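Local coordinates for protein CurD (Moorea producens 3L, PDB 5KP7) that probably works as a hydroxymethylglutaryl-CoA synthase-type acyltransferase of the thiolase-like superfamily and binds 4'-phosphopantetheine, at residues 101-106 and 113-118; 165-170 and 194-199. The protein carries 3 engineered substitutions. All coordinates share one frame; numbering follows the deposited sequence.

Contact 1 of 2, residues 101-106 and 113-118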
loop_
_atom_site.group_PDB
_atom_site.type_symbol
_atom_site.label_atom_id
_atom_site.label_comp_id
_atom_site.label_asym_id
_atom_site.label_seq_id
_atom_site.Cartn_x
_atom_site.Cartn_y
_atom_site.Cartn_z
ATOM N N VAL A 101 20.641 6.800 1.882
ATOM C CA VAL A 101 19.451 6.889 1.036
ATOM C C VAL A 101 19.026 5.451 0.723
ATOM O O VAL A 101 19.798 4.696 0.125
ATOM C CB VAL A 101 19.738 7.645 -0.271
ATOM C CG1 VAL A 101 18.536 7.599 -1.185
ATOM C CG2 VAL A 101 20.118 9.089 -0.006
ATOM N N ILE A 102 17.839 5.071 1.188
ATOM C CA ILE A 102 17.272 3.755 0.918
ATOM C C ILE A 102 16.058 3.937 0.036
ATOM O O ILE A 102 15.083 4.617 0.422
ATOM C CB ILE A 102 16.842 3.004 2.187
ATOM C CG1 ILE A 102 18.009 2.930 3.191
ATOM C CG2 ILE A 102 16.374 1.617 1.792
ATOM C CD1 ILE A 102 17.690 2.147 4.455
ATOM N N THR A 103 16.093 3.364 -1.166
ATOM C CA THR A 103 14.927 3.346 -2.036
ATOM C C THR A 103 14.230 2.016 -1.857
ATOM O O THR A 103 14.872 0.966 -1.916
ATOM C CB THR A 103 15.337 3.577 -3.494
ATOM O OG1 THR A 103 16.005 4.841 -3.583
ATOM C CG2 THR A 103 14.122 3.628 -4.377
ATOM N N CYS A 104 12.935 2.044 -1.633
ATOM C CA CYS A 104 12.133 0.849 -1.325
ATOM C C CYS A 104 11.157 0.680 -2.443
ATOM O O CYS A 104 10.332 1.587 -2.704
ATOM C CB CYS A 104 11.416 1.046 0.010
ATOM S SG CYS A 104 12.574 1.373 1.375
ATOM N N SER A 105 11.245 -0.418 -3.175
ATOM C CA SER A 105 10.492 -0.512 -4.428
ATOM C C SER A 105 10.355 -1.973 -4.879
ATOM O O SER A 105 11.215 -2.801 -4.536
ATOM C CB SER A 105 11.184 0.330 -5.532
ATOM O OG SER A 105 10.367 0.417 -6.691
ATOM N N GLU A 106 9.315 -2.230 -5.656
ATOM C CA GLU A 106 9.176 -3.456 -6.442
ATOM C C GLU A 106 9.073 -3.122 -7.932
ATOM O O GLU A 106 8.641 -3.962 -8.735
ATOM C CB GLU A 106 8.042 -4.342 -5.934
ATOM C CG GLU A 106 6.677 -3.671 -5.878
ATOM C CD GLU A 106 5.757 -4.382 -4.891
ATOM O OE1 GLU A 106 5.769 -4.047 -3.691
ATOM O OE2 GLU A 106 5.035 -5.272 -5.325
ATOM N N LYS A 113 21.989 -1.753 -10.228
ATOM C CA LYS A 113 22.073 -0.317 -9.933
ATOM C C LYS A 113 20.882 0.120 -9.097
ATOM O O LYS A 113 19.738 -0.008 -9.536
ATOM C CB LYS A 113 22.093 0.472 -11.216
ATOM C CG LYS A 113 22.444 1.940 -11.020
ATOM C CD LYS A 113 22.281 2.702 -12.354
ATOM C CE LYS A 113 22.728 4.158 -12.283
ATOM N NZ LYS A 113 24.178 4.300 -12.421
ATOM N N SER A 114 21.104 0.626 -7.889
ATOM C CA SER A 114 20.014 1.160 -7.065
ATOM C C SER A 114 19.497 2.488 -7.619
ATOM O O SER A 114 20.281 3.331 -8.111
ATOM C CB SER A 114 20.370 1.333 -5.584
ATOM O OG SER A 114 21.330 2.353 -5.331
ATOM N N MET A 115 18.199 2.714 -7.475
ATOM C CA MET A 115 17.618 4.018 -7.847
ATOM C C MET A 115 18.146 5.137 -6.957
ATOM O O MET A 115 18.099 6.311 -7.328
ATOM C CB MET A 115 16.085 3.923 -7.824
ATOM C CG MET A 115 15.649 3.101 -8.978
ATOM S SD MET A 115 13.851 2.973 -9.231
ATOM C CE MET A 115 13.392 1.878 -7.886
ATOM N N SER A 116 18.684 4.768 -5.792
ATOM C CA SER A 116 19.239 5.734 -4.866
ATOM C C SER A 116 20.336 6.605 -5.496
ATOM O O SER A 116 20.493 7.751 -5.106
ATOM C CB SER A 116 19.766 5.019 -3.631
ATOM O OG SER A 116 18.688 4.339 -2.981
ATOM N N THR A 117 21.106 6.041 -6.422
ATOM C CA THR A 117 22.176 6.807 -7.094
ATOM C C THR A 117 21.634 7.999 -7.904
ATOM O O THR A 117 22.093 9.130 -7.745
ATOM C CB THR A 117 23.023 5.894 -8.004
ATOM O OG1 THR A 117 22.199 5.240 -8.984
ATOM C CG2 THR A 117 23.688 4.801 -7.176
ATOM N N TYR A 118 20.602 7.773 -8.700
ATOM C CA TYR A 118 19.920 8.860 -9.424
ATOM C C TYR A 118 19.274 9.842 -8.485
ATOM O O TYR A 118 19.340 11.041 -8.686
ATOM C CB TYR A 118 18.849 8.294 -10.348
ATOM C CG TYR A 118 19.362 7.580 -11.571
ATOM C CD1 TYR A 118 19.960 8.290 -12.607
ATOM C CD2 TYR A 118 19.122 6.244 -11.775
ATOM C CE1 TYR A 118 20.387 7.651 -13.763
ATOM C CE2 TYR A 118 19.545 5.590 -12.933
ATOM C CZ TYR A 118 20.185 6.322 -13.927
ATOM O OH TYR A 118 20.591 5.678 -15.085
#
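Thr103 and Ser116 meet hydroxyl to hydroxyl where the opening strand of a beta-alpha-beta unit packs against the helix that follows it; strand 98-104, helix 115-123 and strand 130-134 make up the unit. The polar link is a hydrogen bond from Thr103 OG1 to Ser116 OG, 2.8 Å long. With Thr103 OG1 turned away from its own carbonyl carbon (chi1 -59°), the hydroxyl faces the first turn of the helix. Ser116 OG is also hydrogen-bonded to the backbone O of Phe132, so this buried serine ties the helix to both strands of the unit. With a valine in place of Thr103, the hydroxyl that donates to Ser116 OG would be gone, and the serine is likely to be held less firmly against the strand. The apolar contacts spread along the strand on either side of the bond. Toward its start, Val101 CG1 lies 3.8 Å from Ser116 CB. Thr103 CG2 packs on the opening of the Met115 side chain, 4.0 Å from Met115 CB, the two side chains crossing at about a right angle. Farther on, Met115 bends back at its thioether (chi3 -73°), bringing its CE methyl 3.6 Å from Ser105 CB.

Contact 2 of 2, residues 165-170 and 194-199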
loop_
_atom_site.group_PDB
_atom_site.type_symbol
_atom_site.label_atom_id
_atom_site.label_comp_id
_atom_site.label_asym_id
_atom_site.label_seq_id
_atom_site.Cartn_x
_atom_site.Cartn_y
_atom_site.Cartn_z
ATOM N N ILE A 165 12.826 6.433 0.777
ATOM C CA ILE A 165 11.785 6.758 -0.194
ATOM C C ILE A 165 11.208 5.482 -0.732
ATOM O O ILE A 165 11.911 4.663 -1.341
ATOM C CB ILE A 165 12.267 7.628 -1.379
ATOM C CG1 ILE A 165 13.070 8.835 -0.889
ATOM C CG2 ILE A 165 11.075 8.073 -2.225
ATOM C CD1 ILE A 165 13.756 9.589 -2.012
ATOM N N ALA A 166 9.914 5.297 -0.492
ATOM C CA ALA A 166 9.157 4.191 -1.054
ATOM C C ALA A 166 8.507 4.712 -2.339
ATOM O O ALA A 166 7.808 5.730 -2.323
ATOM C CB ALA A 166 8.098 3.670 -0.083
ATOM N N THR A 167 8.815 4.068 -3.451
ATOM C CA THR A 167 8.356 4.503 -4.774
ATOM C C THR A 167 7.963 3.323 -5.623
ATOM O O THR A 167 8.703 2.334 -5.688
ATOM C CB THR A 167 9.433 5.368 -5.496
ATOM O OG1 THR A 167 8.921 5.781 -6.744
ATOM C CG2 THR A 167 10.739 4.612 -5.674
ATOM N N ASP A 168 6.791 3.386 -6.246
ATOM C CA ASP A 168 6.312 2.290 -7.105
ATOM C C ASP A 168 5.343 2.829 -8.166
ATOM O O ASP A 168 4.605 3.789 -7.907
ATOM C CB ASP A 168 5.658 1.165 -6.283
ATOM C CG ASP A 168 6.675 0.159 -5.714
ATOM O OD1 ASP A 168 7.424 -0.456 -6.488
ATOM O OD2 ASP A 168 6.702 -0.018 -4.483
ATOM N N ILE A 169 5.394 2.225 -9.354
ATOM C CA ILE A 169 4.461 2.517 -10.434
ATOM C C ILE A 169 3.905 1.204 -10.917
ATOM O O ILE A 169 4.495 0.163 -10.694
ATOM C CB ILE A 169 5.167 3.253 -11.570
ATOM C CG1 ILE A 169 5.613 4.610 -11.022
ATOM C CG2 ILE A 169 4.292 3.392 -12.807
ATOM C CD1 ILE A 169 6.372 5.397 -11.975
ATOM N N SER A 170 2.784 1.255 -11.604
ATOM C CA SER A 170 2.180 0.035 -12.201
ATOM C C SER A 170 2.167 0.183 -13.706
ATOM O O SER A 170 1.184 0.642 -14.271
ATOM C CB SER A 170 0.755 -0.113 -11.660
ATOM O OG SER A 170 0.803 -0.294 -10.252
ATOM N N ALA A 194 0.187 4.411 -8.659
ATOM C CA ALA A 194 1.545 4.898 -8.747
ATOM C C ALA A 194 1.731 5.995 -7.690
ATOM O O ALA A 194 0.838 6.812 -7.493
ATOM C CB ALA A 194 1.794 5.469 -10.110
ATOM N N GLY A 195 2.850 5.986 -6.985
ATOM C CA GLY A 195 3.049 6.993 -5.967
ATOM C C GLY A 195 4.360 6.798 -5.270
ATOM O O GLY A 195 4.976 5.729 -5.357
ATOM N N ALA A 196 4.782 7.838 -4.560
ATOM C CA ALA A 196 5.972 7.748 -3.727
ATOM C C ALA A 196 5.812 8.568 -2.469
ATOM O O ALA A 196 5.132 9.604 -2.451
ATOM C CB ALA A 196 7.187 8.221 -4.501
ATOM N N VAL A 197 6.391 8.072 -1.396
ATOM C CA VAL A 197 6.416 8.761 -0.123
ATOM C C VAL A 197 7.839 8.783 0.388
ATOM O O VAL A 197 8.496 7.731 0.503
ATOM C CB VAL A 197 5.439 8.165 0.945
ATOM C CG1 VAL A 197 5.501 8.995 2.229
ATOM C CG2 VAL A 197 4.018 8.104 0.417
ATOM N N ALA A 198 8.313 9.988 0.712
ATOM C CA ALA A 198 9.665 10.193 1.241
ATOM C C ALA A 198 9.641 10.509 2.708
ATOM O O ALA A 198 8.829 11.344 3.155
ATOM C CB ALA A 198 10.347 11.326 0.499
ATOM N N LEU A 199 10.521 9.838 3.453
ATOM C CA LEU A 199 10.675 10.038 4.899
ATOM C C LEU A 199 12.088 10.471 5.223
ATOM O O LEU A 199 13.060 9.808 4.801
ATOM C CB LEU A 199 10.416 8.744 5.683
ATOM C CG LEU A 199 9.123 7.987 5.412
ATOM C CD1 LEU A 199 9.019 6.753 6.301
ATOM C CD2 LEU A 199 7.929 8.875 5.582
#
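Ala166 and Val197 face each other as an antiparallel hydrogen-bonded pair, and their two backbone bonds mark the close-knit centre of the contact. Ala166 N reaches Val197 O at 3.0 Å, while Val197 N returns to Ala166 O at 2.9 Å. Asp168 and Gly195 repeat the exchange, Gly195 N to Asp168 O at 3.0 Å. Between these bonds Thr167 faces Ala196 as a non-hydrogen-bonded pair; the CB of Ala196 sits 3.4 Å from Ala166 O, and the CA of Ala196 makes a bent CA-H...O contact to that oxygen. On the same face as Thr167 and Ala196, Ile165 CG1 rests on the CB of Ala198, 3.9 Å away. Here, in the thiolase-like fold, the parallel run of strands 130-134, 98-104 and 161-168 gives way to antiparallel pairing, starting with strand 195-202. Chi1 of Thr167 (-179°) sets OG1 beside the Ala196 methyl, 3.7 Å from its CB, and the hydroxyl is hydrogen-bonded to Pro75 O, at the start of the helix covering this face. The other face is sparser across the pair. Gly195 has no side chain to set against Asp168, whose carboxylate is hydrogen-bonded through OD1 to Ser107 OG, Glu106 N and Ser105 OG and through OD2 to Gly323 N. Beyond the last backbone bonds, Ile169 CG1 still touches the Ala194 methyl, its CB 4.0 Å away, but Ser170 OG, on a partly exposed residue, stays 5.0 Å from Ala194 N and bonds instead to Gly193 O.

In the fold
Contact 1 closes before contact 2 opens along the chain, and their centres lie 11 Å apart within the N-terminal family region. Strands 98-104 and 161-168 are neighbours in one mixed sheet, so contact 1 joins a helix to that sheet while contact 2 extends it to strand 195-202. They also touch directly: the CG2 methyls of Thr103 and Thr167 pack together, and Ser105 OG lies 2.7 Å from Thr167 O. This probable hydrogen bond lies on the side toward the phosphopantetheine pocket, where the Asp168 side chain is about 7 Å from that of Asn320.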